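Local coordinates for protein beta-fructofuranosidase (Arabidopsis thaliana, PDB 2OXB) that hydrolyses sucrose and 1-kestose, and less readily neokestose and levan, as a cell wall beta-fructofuranosidase of glycosyl hydrolase family 32, at residues G162-R167 and S195-C200; L346-L351 and D522-N527. The protein carries 1 engineered substitution. All coordinates share one frame; numbering follows the deposited sequence.

Contact 1: residues G162-R167 and S195-C200; sequences GSKIHR and SGMWQC. Engineered in segment 195-200: Gln199 (natural residue Glu). With GLC (alpha-D-glucopyranose), chain B; NAG (2-acetamido-2-deoxy-beta-D-glucopyranose), chain E; FRU (beta-D-fructofuranose), chain C.
Met197 folds its thioether against two residues of the strand that ends at Ile165, and the inner, buried and close-packed half of the contact is built round it. With CG anti to the backbone N (chi1 172°) and the chain bent at chi2, SD comes within 3.3 Å of Ser163 O. The Lys164 side chain crosses that of Met197 at about a right angle. The same Ser163 carbonyl accepts the backbone N-H of Trp198 (Ser163 O to Trp198 N 3.2 Å, 156° at the hydrogen), the one conventional hydrogen bond between the segments. Met197 also leans on Arg144, a substrate-binding residue. This seam joins two successive sheets of the five-bladed propeller of family 32.

Outward the contact loosens. Arg167 is exposed and sends its side chain away from 195-200, while Lys164 bends at chi3 and chi4 until NZ donates to O7 of the N-linked N-acetylglucosamine of Asn139 (Lys164 NZ to NAG O7 2.6 Å).

Gln199, an engineered residue replacing glutamate, turns from the seam into the substrate pocket. Its OE1 accepts from glucose O2 at 2.7 Å and from fructose O1 at 2.9 Å, and is also bonded to Tyr275. Fructose is also held by Gln35, Ser79 and Asp145. Three hydrogen bonds on one amide oxygen should restrict its rotation, and put one atom in contact with both sugars.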
ATOM      1  N   GLY A 162      -9.686  13.556  -8.062  1.00 26.34           N
ATOM      2  CA  GLY A 162      -8.568  14.293  -7.519  1.00 27.50           C
ATOM      3  C   GLY A 162      -8.164  15.490  -8.349  1.00 28.39           C
ATOM      4  O   GLY A 162      -7.848  15.358  -9.536  1.00 28.59           O
ATOM      5  N   SER A 163      -8.188  16.669  -7.735  1.00 28.95           N
ATOM      6  CA  SER A 163      -7.772  17.883  -8.431  1.00 30.73           C
ATOM      7  C   SER A 163      -6.849  18.757  -7.587  1.00 30.75           C
ATOM      8  O   SER A 163      -6.191  18.283  -6.659  1.00 30.00           O
ATOM      9  CB  SER A 163      -8.989  18.700  -8.891  1.00 29.74           C
ATOM     10  OG  SER A 163      -9.562  18.135 -10.058  1.00 29.56           O
ATOM     11  N   LYS A 164      -6.802  20.035  -7.934  1.00 31.88           N
ATOM     12  CA  LYS A 164      -5.974  21.002  -7.236  1.00 33.23           C
ATOM     13  C   LYS A 164      -6.276  22.386  -7.804  1.00 34.56           C
ATOM     14  O   LYS A 164      -6.441  22.557  -9.017  1.00 35.37           O
ATOM     15  CB  LYS A 164      -4.489  20.670  -7.438  1.00 33.14           C
ATOM     16  CG  LYS A 164      -4.089  20.523  -8.908  1.00 34.14           C
ATOM     17  CD  LYS A 164      -2.630  20.086  -9.106  1.00 37.39           C
ATOM     18  CE  LYS A 164      -1.621  21.197  -8.806  1.00 37.67           C
ATOM     19  NZ  LYS A 164      -1.734  22.371  -9.727  1.00 39.16           N
ATOM     20  N   ILE A 165      -6.363  23.362  -6.910  1.00 35.12           N
ATOM     21  CA  ILE A 165      -6.610  24.747  -7.275  1.00 35.15           C
ATOM     22  C   ILE A 165      -5.505  25.567  -6.624  1.00 34.25           C
ATOM     23  O   ILE A 165      -5.529  25.797  -5.412  1.00 33.78           O
ATOM     24  CB  ILE A 165      -7.963  25.239  -6.734  1.00 36.98           C
ATOM     25  CG1 ILE A 165      -9.092  24.336  -7.231  1.00 37.63           C
ATOM     26  CG2 ILE A 165      -8.201  26.681  -7.161  1.00 37.33           C
ATOM     27  CD1 ILE A 165      -9.195  24.269  -8.736  1.00 41.34           C
ATOM     28  N   HIS A 166      -4.527  25.982  -7.422  1.00 33.25           N
ATOM     29  CA  HIS A 166      -3.406  26.788  -6.922  1.00 33.80           C
ATOM     30  C   HIS A 166      -2.819  26.199  -5.621  1.00 34.00           C
ATOM     31  O   HIS A 166      -2.856  26.823  -4.556  1.00 35.98           O
ATOM     32  CB  HIS A 166      -3.869  28.241  -6.690  1.00 30.70           C
ATOM     33  CG  HIS A 166      -4.307  28.957  -7.936  1.00 29.75           C
ATOM     34  ND1 HIS A 166      -3.448  29.242  -8.979  1.00 29.97           N
ATOM     35  CD2 HIS A 166      -5.510  29.469  -8.296  1.00 29.13           C
ATOM     36  CE1 HIS A 166      -4.104  29.898  -9.924  1.00 27.96           C
ATOM     37  NE2 HIS A 166      -5.356  30.048  -9.534  1.00 27.80           N
ATOM     38  N   ARG A 167      -2.273  24.992  -5.716  1.00 33.70           N
ATOM     39  CA  ARG A 167      -1.697  24.310  -4.559  1.00 33.52           C
ATOM     40  C   ARG A 167      -2.727  23.793  -3.565  1.00 31.30           C
ATOM     41  O   ARG A 167      -2.387  23.066  -2.623  1.00 29.20           O
ATOM     42  CB  ARG A 167      -0.668  25.209  -3.853  1.00 33.60           C
ATOM     43  CG  ARG A 167       0.655  25.200  -4.590  1.00 35.83           C
ATOM     44  CD  ARG A 167       1.525  26.393  -4.298  1.00 38.01           C
ATOM     45  NE  ARG A 167       2.662  26.430  -5.217  1.00 39.54           N
ATOM     46  CZ  ARG A 167       2.571  26.636  -6.532  1.00 41.38           C
ATOM     47  NH1 ARG A 167       1.391  26.834  -7.111  1.00 43.26           N
ATOM     48  NH2 ARG A 167       3.669  26.645  -7.275  1.00 42.08           N
ATOM     49  N   SER A 195      -0.449  21.159   0.640  1.00 37.11           N
ATOM     50  CA  SER A 195      -0.219  19.958  -0.153  1.00 38.74           C
ATOM     51  C   SER A 195      -0.646  20.180  -1.595  1.00 39.33           C
ATOM     52  O   SER A 195      -1.710  20.740  -1.860  1.00 40.08           O
ATOM     53  CB  SER A 195      -1.009  18.789   0.423  1.00 39.58           C
ATOM     54  OG  SER A 195      -2.397  19.062   0.390  1.00 36.92           O
ATOM     55  N   GLY A 196       0.177  19.734  -2.532  1.00 39.31           N
ATOM     56  CA  GLY A 196      -0.166  19.925  -3.925  1.00 38.08           C
ATOM     57  C   GLY A 196      -1.402  19.153  -4.337  1.00 37.06           C
ATOM     58  O   GLY A 196      -2.360  18.992  -3.571  1.00 37.55           O
ATOM     59  N   MET A 197      -1.360  18.687  -5.579  1.00 35.35           N
ATOM     60  CA  MET A 197      -2.418  17.898  -6.194  1.00 33.62           C
ATOM     61  C   MET A 197      -2.796  16.709  -5.321  1.00 33.22           C
ATOM     62  O   MET A 197      -1.981  16.204  -4.550  1.00 33.51           O
ATOM     63  CB  MET A 197      -1.933  17.379  -7.549  1.00 33.50           C
ATOM     64  CG  MET A 197      -2.843  16.378  -8.227  1.00 33.38           C
ATOM     65  SD  MET A 197      -4.189  17.147  -9.092  1.00 33.77           S
ATOM     66  CE  MET A 197      -5.027  15.747  -9.800  1.00 32.29           C
ATOM     67  N   TRP A 198      -4.041  16.272  -5.449  1.00 31.70           N
ATOM     68  CA  TRP A 198      -4.528  15.116  -4.717  1.00 30.28           C
ATOM     69  C   TRP A 198      -4.756  14.021  -5.736  1.00 31.14           C
ATOM     70  O   TRP A 198      -5.568  14.184  -6.649  1.00 31.46           O
ATOM     71  CB  TRP A 198      -5.850  15.418  -4.039  1.00 28.49           C
ATOM     72  CG  TRP A 198      -5.729  15.961  -2.660  1.00 24.71           C
ATOM     73  CD1 TRP A 198      -4.683  16.664  -2.135  1.00 23.53           C
ATOM     74  CD2 TRP A 198      -6.748  15.943  -1.659  1.00 21.42           C
ATOM     75  NE1 TRP A 198      -5.001  17.095  -0.866  1.00 23.35           N
ATOM     76  CE2 TRP A 198      -6.262  16.663  -0.551  1.00 21.03           C
ATOM     77  CE3 TRP A 198      -8.033  15.392  -1.596  1.00 19.93           C
ATOM     78  CZ2 TRP A 198      -7.012  16.850   0.610  1.00 20.53           C
ATOM     79  CZ3 TRP A 198      -8.785  15.579  -0.440  1.00 20.45           C
ATOM     80  CH2 TRP A 198      -8.269  16.301   0.647  1.00 19.08           C
ATOM     81  N   GLN A 199      -4.046  12.905  -5.587  1.00 32.02           N
ATOM     82  CA  GLN A 199      -4.196  11.786  -6.519  1.00 32.73           C
ATOM     83  C   GLN A 199      -4.792  10.549  -5.911  1.00 29.98           C
ATOM     84  O   GLN A 199      -4.938  10.453  -4.702  1.00 29.20           O
ATOM     85  CB  GLN A 199      -2.856  11.418  -7.154  1.00 35.61           C
ATOM     86  CG  GLN A 199      -2.493  12.306  -8.314  1.00 39.08           C
ATOM     87  CD  GLN A 199      -1.020  12.586  -8.352  1.00 41.21           C
ATOM     88  OE1 GLN A 199      -0.218  11.679  -8.580  1.00 40.90           O
ATOM     89  NE2 GLN A 199      -0.643  13.849  -8.112  1.00 42.26           N
ATOM     90  N   CYS A 200      -5.124   9.597  -6.774  1.00 30.23           N
ATOM     91  CA  CYS A 200      -5.714   8.325  -6.350  1.00 28.81           C
ATOM     92  C   CYS A 200      -6.466   8.431  -5.035  1.00 27.05           C
ATOM     93  O   CYS A 200      -6.045   7.862  -4.025  1.00 28.48           O
ATOM     94  CB  CYS A 200      -4.637   7.237  -6.237  1.00 26.82           C
ATOM     95  SG  CYS A 200      -4.047   6.640  -7.820  1.00 24.62           S
TER
HETATM   96  C1  GLC B   1       1.373  10.415 -10.978  1.00 58.68           C
HETATM   97  C2  GLC B   1       1.434  11.941 -11.220  1.00 60.18           C
HETATM   98  C3  GLC B   1       2.030  12.289 -12.587  1.00 62.24           C
HETATM   99  C4  GLC B   1       3.434  11.688 -12.626  1.00 63.18           C
HETATM  100  C5  GLC B   1       3.355  10.153 -12.434  1.00 61.00           C
HETATM  101  C6  GLC B   1       4.727   9.462 -12.440  1.00 60.15           C
HETATM  102  O2  GLC B   1       0.116  12.486 -11.086  1.00 59.57           O
HETATM  103  O3  GLC B   1       2.093  13.709 -12.767  1.00 62.40           O
HETATM  104  O4  GLC B   1       4.029  12.002 -13.882  1.00 67.88           O
HETATM  105  O5  GLC B   1       2.723   9.825 -11.171  1.00 58.70           O
HETATM  106  O6  GLC B   1       5.586  10.074 -11.466  1.00 56.57           O
HETATM  107  C1  NAG E 680      -2.495  23.901 -14.016  1.00 52.81           C
HETATM  108  C2  NAG E 680      -1.140  23.168 -14.059  1.00 52.72           C
HETATM  109  C3  NAG E 680      -0.099  23.967 -14.870  1.00 53.43           C
HETATM  110  C4  NAG E 680      -0.667  24.337 -16.241  1.00 53.94           C
HETATM  111  C5  NAG E 680      -2.002  25.061 -16.051  1.00 54.41           C
HETATM  112  C6  NAG E 680      -2.652  25.427 -17.360  1.00 53.74           C
HETATM  113  C7  NAG E 680      -0.316  21.739 -12.308  1.00 48.07           C
HETATM  114  C8  NAG E 680       1.145  21.332 -12.445  1.00 46.94           C
HETATM  115  N2  NAG E 680      -0.642  22.960 -12.713  1.00 51.67           N
HETATM  116  O3  NAG E 680       1.094  23.205 -15.022  1.00 52.39           O
HETATM  117  O4  NAG E 680       0.243  25.169 -16.937  1.00 54.64           O
HETATM  118  O5  NAG E 680      -2.934  24.216 -15.345  1.00 53.83           O
HETATM  119  O6  NAG E 680      -3.580  24.433 -17.747  1.00 52.70           O
HETATM  120  O7  NAG E 680      -1.140  20.955 -11.846  1.00 44.68           O
HETATM  121  C1  FRU C   2       0.008   7.945 -10.100  1.00 48.46           C
HETATM  122  C2  FRU C   2      -0.378   8.605 -11.430  1.00 49.90           C
HETATM  123  C3  FRU C   2      -1.893   8.883 -11.495  1.00 49.26           C
HETATM  124  C4  FRU C   2      -2.219   8.735 -12.953  1.00 48.91           C
HETATM  125  C5  FRU C   2      -1.203   7.678 -13.385  1.00 50.24           C
HETATM  126  C6  FRU C   2      -0.565   7.951 -14.732  1.00 51.83           C
HETATM  127  O1  FRU C   2      -0.201   8.819  -9.006  1.00 47.11           O
HETATM  128  O2  FRU C   2       0.341   9.825 -11.843  1.00 52.70           O
HETATM  129  O3  FRU C   2      -2.255  10.180 -11.031  1.00 51.09           O
HETATM  130  O4  FRU C   2      -3.562   8.286 -13.159  1.00 46.67           O
HETATM  131  O5  FRU C   2      -0.156   7.649 -12.427  1.00 49.83           O
HETATM  132  O6  FRU C   2      -1.543   7.744 -15.736  1.00 53.60           O

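Contact 2: residues L346-L351 and D522-N527; sequences LRNKVL and DVLNLN
The Asn525 amide, carried by a CG anti to its main-chain nitrogen (chi1 -169°), directs ND2 to Leu346 O in a weak hydrogen bond of 3.4 Å; that nitrogen also donates to Asn345 OD1. The Arg347 guanidinium lies only loosely nearby, and Asn525 OD1 approaches it obliquely and at a distance. The neighbouring Asn527 amide keeps Leu526 O near its own plane, Asn527 ND2 to Leu526 O being 2.7 Å, although the nitrogen sits well above the plane of that carbonyl. At the far end the carboxylate of Asp522 runs alongside Val350, both side chains pointing the same way.

Between these ends, Lys349 and Val523 form an antiparallel hydrogen-bonded pair: Lys349 N to Val523 O 3.2 Å, using a lone pair in the carbonyl plane, and Val523 N to Lys349 O 3.0 Å. Val523 is opposed by two residues, Asn348 and Lys349, in a G1 beta bulge whose first residue has left-handed backbone angles (47°/63°). The pair forms the border of one sheet of the C-terminal beta-sandwich of family 32, with 344-351 as its outermost strand.

On the face of Leu346, Lys349 and Leu526, Leu346 CD1 lies 4.2 Å from Leu526 CD2, the two side chains side by side. Leu357, from the other sheet, touches Leu346 and Lys349, while Leu351 CD1 reaches Val523 CG2 at 3.5 Å, crossing it at a slant.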
ATOM      1  N   LEU A 346      12.830 -21.356  16.057  1.00 43.19           N
ATOM      2  CA  LEU A 346      13.846 -20.923  16.996  1.00 42.86           C
ATOM      3  C   LEU A 346      13.106 -20.299  18.161  1.00 42.88           C
ATOM      4  O   LEU A 346      12.429 -19.277  18.012  1.00 43.30           O
ATOM      5  CB  LEU A 346      14.775 -19.898  16.343  1.00 42.24           C
ATOM      6  CG  LEU A 346      15.703 -20.422  15.245  1.00 41.55           C
ATOM      7  CD1 LEU A 346      16.082 -19.293  14.322  1.00 42.49           C
ATOM      8  CD2 LEU A 346      16.926 -21.066  15.861  1.00 41.02           C
ATOM      9  N   ARG A 347      13.207 -20.926  19.324  1.00 41.68           N
ATOM     10  CA  ARG A 347      12.529 -20.385  20.481  1.00 42.32           C
ATOM     11  C   ARG A 347      13.445 -20.208  21.673  1.00 41.79           C
ATOM     12  O   ARG A 347      14.443 -20.911  21.817  1.00 42.46           O
ATOM     13  CB  ARG A 347      11.350 -21.268  20.857  1.00 43.18           C
ATOM     14  CG  ARG A 347      11.663 -22.734  20.954  1.00 42.61           C
ATOM     15  CD  ARG A 347      10.426 -23.432  21.447  1.00 42.38           C
ATOM     16  NE  ARG A 347       9.287 -23.088  20.603  1.00 41.14           N
ATOM     17  CZ  ARG A 347       8.024 -23.348  20.915  1.00 41.37           C
ATOM     18  NH1 ARG A 347       7.727 -23.955  22.059  1.00 42.02           N
ATOM     19  NH2 ARG A 347       7.059 -23.015  20.070  1.00 39.91           N
ATOM     20  N   ASN A 348      13.108 -19.243  22.513  1.00 39.46           N
ATOM     21  CA  ASN A 348      13.894 -18.968  23.699  1.00 39.89           C
ATOM     22  C   ASN A 348      15.399 -18.901  23.457  1.00 40.17           C
ATOM     23  O   ASN A 348      16.148 -19.724  23.992  1.00 41.16           O
ATOM     24  CB  ASN A 348      13.583 -20.021  24.757  1.00 37.85           C
ATOM     25  CG  ASN A 348      12.114 -20.090  25.073  1.00 36.55           C
ATOM     26  OD1 ASN A 348      11.500 -21.152  24.996  1.00 35.68           O
ATOM     27  ND2 ASN A 348      11.531 -18.950  25.421  1.00 34.81           N
ATOM     28  N   LYS A 349      15.835 -17.931  22.648  1.00 40.31           N
ATOM     29  CA  LYS A 349      17.265 -17.730  22.351  1.00 40.27           C
ATOM     30  C   LYS A 349      17.680 -16.315  22.739  1.00 40.28           C
ATOM     31  O   LYS A 349      17.056 -15.331  22.344  1.00 40.60           O
ATOM     32  CB  LYS A 349      17.596 -17.944  20.860  1.00 40.21           C
ATOM     33  CG  LYS A 349      17.695 -19.406  20.373  1.00 37.33           C
ATOM     34  CD  LYS A 349      18.869 -20.197  20.974  1.00 37.07           C
ATOM     35  CE  LYS A 349      20.249 -19.686  20.564  1.00 34.93           C
ATOM     36  NZ  LYS A 349      20.663 -18.477  21.314  1.00 34.59           N
ATOM     37  N   VAL A 350      18.750 -16.223  23.513  1.00 39.51           N
ATOM     38  CA  VAL A 350      19.242 -14.943  23.974  1.00 36.74           C
ATOM     39  C   VAL A 350      20.026 -14.206  22.900  1.00 35.29           C
ATOM     40  O   VAL A 350      20.689 -14.814  22.056  1.00 33.82           O
ATOM     41  CB  VAL A 350      20.109 -15.150  25.192  1.00 36.53           C
ATOM     42  CG1 VAL A 350      19.242 -15.617  26.337  1.00 36.77           C
ATOM     43  CG2 VAL A 350      21.171 -16.207  24.886  1.00 36.97           C
ATOM     44  N   LEU A 351      19.927 -12.881  22.940  1.00 34.41           N
ATOM     45  CA  LEU A 351      20.614 -12.005  21.995  1.00 32.91           C
ATOM     46  C   LEU A 351      21.507 -11.071  22.780  1.00 30.72           C
ATOM     47  O   LEU A 351      21.133  -9.941  23.059  1.00 30.74           O
ATOM     48  CB  LEU A 351      19.595 -11.204  21.177  1.00 33.09           C
ATOM     49  CG  LEU A 351      19.224 -11.788  19.814  1.00 32.77           C
ATOM     50  CD1 LEU A 351      17.949 -11.161  19.307  1.00 34.14           C
ATOM     51  CD2 LEU A 351      20.370 -11.548  18.853  1.00 33.19           C
ATOM     52  N   ASP A 522      15.523 -10.803  24.362  1.00 34.99           N
ATOM     53  CA  ASP A 522      15.271 -12.234  24.136  1.00 35.32           C
ATOM     54  C   ASP A 522      14.319 -12.547  22.972  1.00 36.13           C
ATOM     55  O   ASP A 522      13.406 -11.776  22.654  1.00 35.66           O
ATOM     56  CB  ASP A 522      14.730 -12.890  25.417  1.00 35.68           C
ATOM     57  CG  ASP A 522      15.831 -13.228  26.417  1.00 37.49           C
ATOM     58  OD1 ASP A 522      16.822 -13.886  26.030  1.00 38.51           O
ATOM     59  OD2 ASP A 522      15.701 -12.855  27.598  1.00 39.17           O
ATOM     60  N   VAL A 523      14.550 -13.689  22.332  1.00 36.89           N
ATOM     61  CA  VAL A 523      13.716 -14.141  21.221  1.00 37.23           C
ATOM     62  C   VAL A 523      12.738 -15.152  21.807  1.00 36.01           C
ATOM     63  O   VAL A 523      13.090 -16.297  22.056  1.00 37.73           O
ATOM     64  CB  VAL A 523      14.573 -14.815  20.107  1.00 38.12           C
ATOM     65  CG1 VAL A 523      13.715 -15.098  18.878  1.00 38.20           C
ATOM     66  CG2 VAL A 523      15.730 -13.897  19.724  1.00 40.80           C
ATOM     67  N   LEU A 524      11.513 -14.714  22.048  1.00 34.77           N
ATOM     68  CA  LEU A 524      10.503 -15.582  22.620  1.00 34.09           C
ATOM     69  C   LEU A 524      10.143 -16.685  21.637  1.00 34.95           C
ATOM     70  O   LEU A 524       9.776 -17.793  22.025  1.00 35.89           O
ATOM     71  CB  LEU A 524       9.258 -14.771  22.945  1.00 32.04           C
ATOM     72  CG  LEU A 524       8.209 -15.480  23.787  1.00 30.20           C
ATOM     73  CD1 LEU A 524       8.684 -15.573  25.224  1.00 27.60           C
ATOM     74  CD2 LEU A 524       6.909 -14.707  23.697  1.00 30.27           C
ATOM     75  N   ASN A 525      10.264 -16.364  20.356  1.00 35.96           N
ATOM     76  CA  ASN A 525       9.935 -17.288  19.285  1.00 34.49           C
ATOM     77  C   ASN A 525      10.287 -16.641  17.945  1.00 35.05           C
ATOM     78  O   ASN A 525      10.431 -15.421  17.854  1.00 31.79           O
ATOM     79  CB  ASN A 525       8.439 -17.598  19.334  1.00 32.01           C
ATOM     80  CG  ASN A 525       8.056 -18.741  18.439  1.00 30.79           C
ATOM     81  OD1 ASN A 525       6.878 -19.050  18.285  1.00 29.26           O
ATOM     82  ND2 ASN A 525       9.053 -19.389  17.848  1.00 30.80           N
ATOM     83  N   LEU A 526      10.429 -17.463  16.908  1.00 37.35           N
ATOM     84  CA  LEU A 526      10.746 -16.970  15.560  1.00 38.94           C
ATOM     85  C   LEU A 526      10.540 -18.080  14.532  1.00 39.48           C
ATOM     86  O   LEU A 526      11.139 -19.152  14.626  1.00 40.68           O
ATOM     87  CB  LEU A 526      12.196 -16.435  15.490  1.00 38.88           C
ATOM     88  CG  LEU A 526      12.919 -16.252  14.142  1.00 38.66           C
ATOM     89  CD1 LEU A 526      12.068 -15.455  13.178  1.00 39.50           C
ATOM     90  CD2 LEU A 526      14.254 -15.550  14.368  1.00 38.44           C
ATOM     91  N   ASN A 527       9.674 -17.818  13.559  1.00 39.36           N
ATOM     92  CA  ASN A 527       9.391 -18.787  12.517  1.00 38.41           C
ATOM     93  C   ASN A 527       9.656 -18.219  11.125  1.00 37.96           C
ATOM     94  O   ASN A 527       9.117 -17.182  10.729  1.00 36.34           O
ATOM     95  CB  ASN A 527       7.937 -19.291  12.610  1.00 39.01           C
ATOM     96  CG  ASN A 527       7.675 -20.134  13.854  1.00 39.18           C
ATOM     97  OD1 ASN A 527       6.666 -20.835  13.941  1.00 39.47           O
ATOM     98  ND2 ASN A 527       8.579 -20.064  14.821  1.00 40.08           N
TER

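Contact 1 and contact 2 lie on opposite sides of the chain's centre, with about 47 Å between their centres and about 33 Å between nearest atoms. They share no sheet. The first belongs to the N-terminal propeller and closes within some 40 residues, joining sheets that follow one another in sequence; the second opens only after it, in the C-terminal sandwich, where strand 344-351 pairs with strand 521-530 across 170 intervening residues. Contact 1 thus joins neighbouring propeller sheets beside the substrate site, whereas contact 2 pairs the first and last strands of the C-terminal region, away from the annotated sites.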